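Local atomic coordinates of aminoglycoside N(3)-acetyltransferase (Streptomyces griseus, PDB entry 7LAP), a protein that probably transfers an acetyl group to the 3-amino group of aminoglycoside antibiotics, an N-acetylation associated with antibiotic resistance. Residues 11-22 and 48-56. Residues are numbered along the deposited sequence; the frame is centred on the assembly and turned at random.
Sequences ETELLRRSDGPV and LSAIGYVSG
Val22 and Val54 form a single beta bridge, which ties the loop after helix 7-18 to the loop after the short helix 48-51 in this Antibiotic_NAT family protein. Val22 N gives a bond of 2.7 Å to Tyr53 O, and Ser55 N returns one of 3.0 Å to Val22 O. Helix 7-18 reaches this bridge through a Schellman motif, in which Asp19 takes positive phi and Gly20 N bonds back to Leu15 O.

The tight side centres on Tyr53. Its CG stands anti to the backbone N (chi1 178°), which lays the side chain alongside that of Leu15, with Leu15 CD2 3.6 Å from Tyr53 CB. Leu14 spans two partners, its CB packing on Tyr53 CB at 3.8 Å and its CD2 resting on Ser49 O and CB. Pro21 CA meets the ring at its edge, while Glu11 CG approaches CE1 obliquely, its carboxylate plane turned 84° from the ring. Pro86 of the second subunit also packs on Tyr53 and Glu11, and Trp92 of that subunit on Leu15, so this part of the contact adjoins the dimer interface. The Val22 and Ile51 side chains cross at about a right angle, Val22 CG1 4.0 Å from Ile51 CG2. Gly52, with positive phi, brings its CA within 3.6 Å of Ser18 OG, which accepts a bond from Tyr53 N (3.2 Å).

At the solvent side the contact thins to Arg17 against Ser49 and Ala50. Exposed Arg17 extends from CG to NE to reach Ala50 O near the end of the short helix. Its NE donates a nearly straight bond to Ala50 O (2.7 Å), backed by a weak one from NH2; the oxygen lies in the guanidinium plane, yet NE sits 40° out of the Ala50 carbonyl plane.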
loop_
_atom_site.group_PDB
_atom_site.type_symbol
_atom_site.label_atom_id
_atom_site.label_comp_id
_atom_site.label_asym_id
_atom_site.label_seq_id
_atom_site.Cartn_x
_atom_site.Cartn_y
_atom_site.Cartn_z
ATOM N N GLU B 11 18.132 -2.946 0.838
ATOM C CA GLU B 11 18.514 -2.739 2.231
ATOM C C GLU B 11 19.963 -2.277 2.346
ATOM O O GLU B 11 20.252 -1.355 3.106
ATOM C CB GLU B 11 18.290 -4.006 3.051
ATOM C CG GLU B 11 16.822 -4.239 3.421
ATOM C CD GLU B 11 16.545 -5.666 3.853
ATOM O OE1 GLU B 11 17.508 -6.478 3.922
ATOM O OE2 GLU B 11 15.358 -5.985 4.084
ATOM N N THR B 12 20.877 -2.886 1.577
ATOM C CA THR B 12 22.287 -2.495 1.617
ATOM C C THR B 12 22.475 -1.034 1.229
ATOM O O THR B 12 23.217 -0.299 1.887
ATOM C CB THR B 12 23.102 -3.381 0.689
ATOM O OG1 THR B 12 22.983 -4.732 1.133
ATOM C CG2 THR B 12 24.568 -2.967 0.702
ATOM N N GLU B 13 21.794 -0.590 0.176
ATOM C CA GLU B 13 21.955 0.789 -0.269
ATOM C C GLU B 13 21.374 1.775 0.729
ATOM O O GLU B 13 21.945 2.846 0.946
ATOM C CB GLU B 13 21.310 0.997 -1.634
ATOM C CG GLU B 13 21.626 2.384 -2.174
ATOM C CD GLU B 13 22.119 2.351 -3.600
ATOM O OE1 GLU B 13 21.352 2.718 -4.513
ATOM O OE2 GLU B 13 23.267 1.910 -3.800
ATOM N N LEU B 14 20.238 1.439 1.343
ATOM C CA LEU B 14 19.664 2.357 2.314
ATOM C C LEU B 14 20.515 2.426 3.584
ATOM O O LEU B 14 20.694 3.511 4.151
ATOM C CB LEU B 14 18.222 1.961 2.634
ATOM C CG LEU B 14 17.226 2.109 1.470
ATOM C CD1 LEU B 14 15.840 1.601 1.840
ATOM C CD2 LEU B 14 17.163 3.537 1.009
ATOM N N LEU B 15 21.016 1.281 4.055
ATOM C CA LEU B 15 21.911 1.290 5.214
ATOM C C LEU B 15 23.146 2.150 4.942
ATOM O O LEU B 15 23.528 2.981 5.768
ATOM C CB LEU B 15 22.320 -0.137 5.565
ATOM C CG LEU B 15 21.233 -0.993 6.245
ATOM C CD1 LEU B 15 21.652 -2.464 6.220
ATOM C CD2 LEU B 15 20.961 -0.497 7.660
ATOM N N ARG B 16 23.730 2.002 3.756
ATOM C CA ARG B 16 24.893 2.807 3.396
ATOM C C ARG B 16 24.541 4.282 3.413
ATOM O O ARG B 16 25.281 5.090 3.979
ATOM C CB ARG B 16 25.425 2.384 2.022
ATOM C CG ARG B 16 26.688 3.112 1.604
ATOM C CD ARG B 16 27.085 2.763 0.161
ATOM N NE ARG B 16 27.344 1.329 -0.011
ATOM C CZ ARG B 16 26.702 0.542 -0.878
ATOM N NH1 ARG B 16 25.735 1.034 -1.656
ATOM N NH2 ARG B 16 27.023 -0.748 -0.960
ATOM N N ARG B 17 23.368 4.631 2.868
ATOM C CA ARG B 17 22.976 6.026 2.721
ATOM C C ARG B 17 22.890 6.737 4.070
ATOM O O ARG B 17 23.307 7.893 4.197
ATOM C CB ARG B 17 21.624 6.106 2.007
ATOM C CG ARG B 17 21.054 7.482 1.973
ATOM C CD ARG B 17 19.781 7.593 1.115
ATOM N NE ARG B 17 19.297 8.978 1.117
ATOM C CZ ARG B 17 19.681 9.908 0.227
ATOM N NH1 ARG B 17 20.533 9.608 -0.745
ATOM N NH2 ARG B 17 19.203 11.144 0.302
ATOM N N SER B 18 22.304 6.092 5.074
ATOM C CA SER B 18 22.185 6.712 6.391
ATOM C C SER B 18 23.273 6.275 7.370
ATOM O O SER B 18 23.194 6.620 8.555
ATOM C CB SER B 18 20.804 6.423 6.988
ATOM O OG SER B 18 20.459 5.065 6.894
ATOM N N ASP B 19 24.269 5.524 6.911
ATOM C CA ASP B 19 25.309 4.961 7.784
ATOM C C ASP B 19 24.707 4.166 8.945
ATOM O O ASP B 19 25.114 4.290 10.101
ATOM C CB ASP B 19 26.239 6.052 8.307
ATOM C CG ASP B 19 27.586 5.493 8.720
ATOM O OD1 ASP B 19 28.133 4.613 7.996
ATOM O OD2 ASP B 19 28.090 5.931 9.771
ATOM N N GLY B 20 23.735 3.328 8.625
ATOM C CA GLY B 20 23.156 2.457 9.605
ATOM C C GLY B 20 21.694 2.774 9.777
ATOM O O GLY B 20 21.183 3.752 9.213
ATOM N N PRO B 21 21.004 1.949 10.574
ATOM C CA PRO B 21 19.564 2.145 10.807
ATOM C C PRO B 21 19.230 3.529 11.346
ATOM O O PRO B 21 19.961 4.108 12.156
ATOM C CB PRO B 21 19.214 1.069 11.851
ATOM C CG PRO B 21 20.370 0.062 11.793
ATOM C CD PRO B 21 21.577 0.879 11.407
ATOM N N VAL B 22 18.095 4.041 10.910
ATOM C CA VAL B 22 17.557 5.308 11.392
ATOM C C VAL B 22 16.396 4.969 12.316
ATOM O O VAL B 22 15.456 4.283 11.900
ATOM C CB VAL B 22 17.101 6.202 10.228
ATOM C CG1 VAL B 22 16.476 7.438 10.753
ATOM C CG2 VAL B 22 18.322 6.555 9.280
ATOM N N LEU B 48 10.487 8.304 1.542
ATOM C CA LEU B 48 10.965 7.507 2.660
ATOM C C LEU B 48 12.400 7.022 2.455
ATOM O O LEU B 48 13.201 7.056 3.388
ATOM C CB LEU B 48 10.016 6.324 2.888
ATOM C CG LEU B 48 10.386 5.288 3.955
ATOM C CD1 LEU B 48 10.455 5.923 5.377
ATOM C CD2 LEU B 48 9.339 4.148 3.947
ATOM N N SER B 49 12.750 6.553 1.256
ATOM C CA SER B 49 14.109 6.048 1.054
ATOM C C SER B 49 15.168 7.139 1.185
ATOM O O SER B 49 16.338 6.831 1.431
ATOM C CB SER B 49 14.227 5.391 -0.325
ATOM O OG SER B 49 13.353 4.288 -0.382
ATOM N N ALA B 50 14.799 8.405 0.972
ATOM C CA ALA B 50 15.761 9.497 1.127
ATOM C C ALA B 50 16.260 9.583 2.562
ATOM O O ALA B 50 17.393 10.008 2.798
ATOM C CB ALA B 50 15.120 10.837 0.731
ATOM N N ILE B 51 15.422 9.202 3.530
ATOM C CA ILE B 51 15.846 9.202 4.931
ATOM C C ILE B 51 16.964 8.190 5.155
ATOM O O ILE B 51 17.881 8.426 5.945
ATOM C CB ILE B 51 14.639 8.921 5.851
ATOM C CG1 ILE B 51 13.555 9.974 5.640
ATOM C CG2 ILE B 51 15.052 8.892 7.331
ATOM C CD1 ILE B 51 12.197 9.687 6.422
ATOM N N GLY B 52 16.912 7.056 4.456
ATOM C CA GLY B 52 17.838 5.964 4.665
ATOM C C GLY B 52 17.083 4.709 5.057
ATOM O O GLY B 52 15.884 4.576 4.767
ATOM N N TYR B 53 17.772 3.830 5.785
ATOM C CA TYR B 53 17.129 2.592 6.243
ATOM C C TYR B 53 16.381 2.907 7.530
ATOM O O TYR B 53 16.990 3.093 8.589
ATOM C CB TYR B 53 18.155 1.465 6.443
ATOM C CG TYR B 53 17.430 0.238 6.963
ATOM C CD1 TYR B 53 16.740 -0.613 6.106
ATOM C CD2 TYR B 53 17.371 -0.021 8.330
ATOM C CE1 TYR B 53 16.016 -1.727 6.614
ATOM C CE2 TYR B 53 16.654 -1.102 8.835
ATOM C CZ TYR B 53 15.979 -1.955 7.988
ATOM O OH TYR B 53 15.259 -3.020 8.562
ATOM N N VAL B 54 15.053 3.007 7.461
ATOM C CA VAL B 54 14.272 3.390 8.627
ATOM C C VAL B 54 13.788 2.113 9.312
ATOM O O VAL B 54 13.036 1.330 8.724
ATOM C CB VAL B 54 13.098 4.308 8.260
ATOM C CG1 VAL B 54 12.201 4.532 9.519
ATOM C CG2 VAL B 54 13.606 5.654 7.757
ATOM N N SER B 55 14.234 1.904 10.549
ATOM C CA SER B 55 13.932 0.691 11.312
ATOM C C SER B 55 12.452 0.701 11.678
ATOM O O SER B 55 12.036 1.419 12.595
ATOM C CB SER B 55 14.809 0.636 12.561
ATOM O OG SER B 55 14.463 -0.445 13.413
ATOM N N GLY B 56 11.646 -0.073 10.963
ATOM C CA GLY B 56 10.212 -0.107 11.208
ATOM C C GLY B 56 9.383 0.594 10.161
ATOM O O GLY B 56 8.148 0.607 10.279
#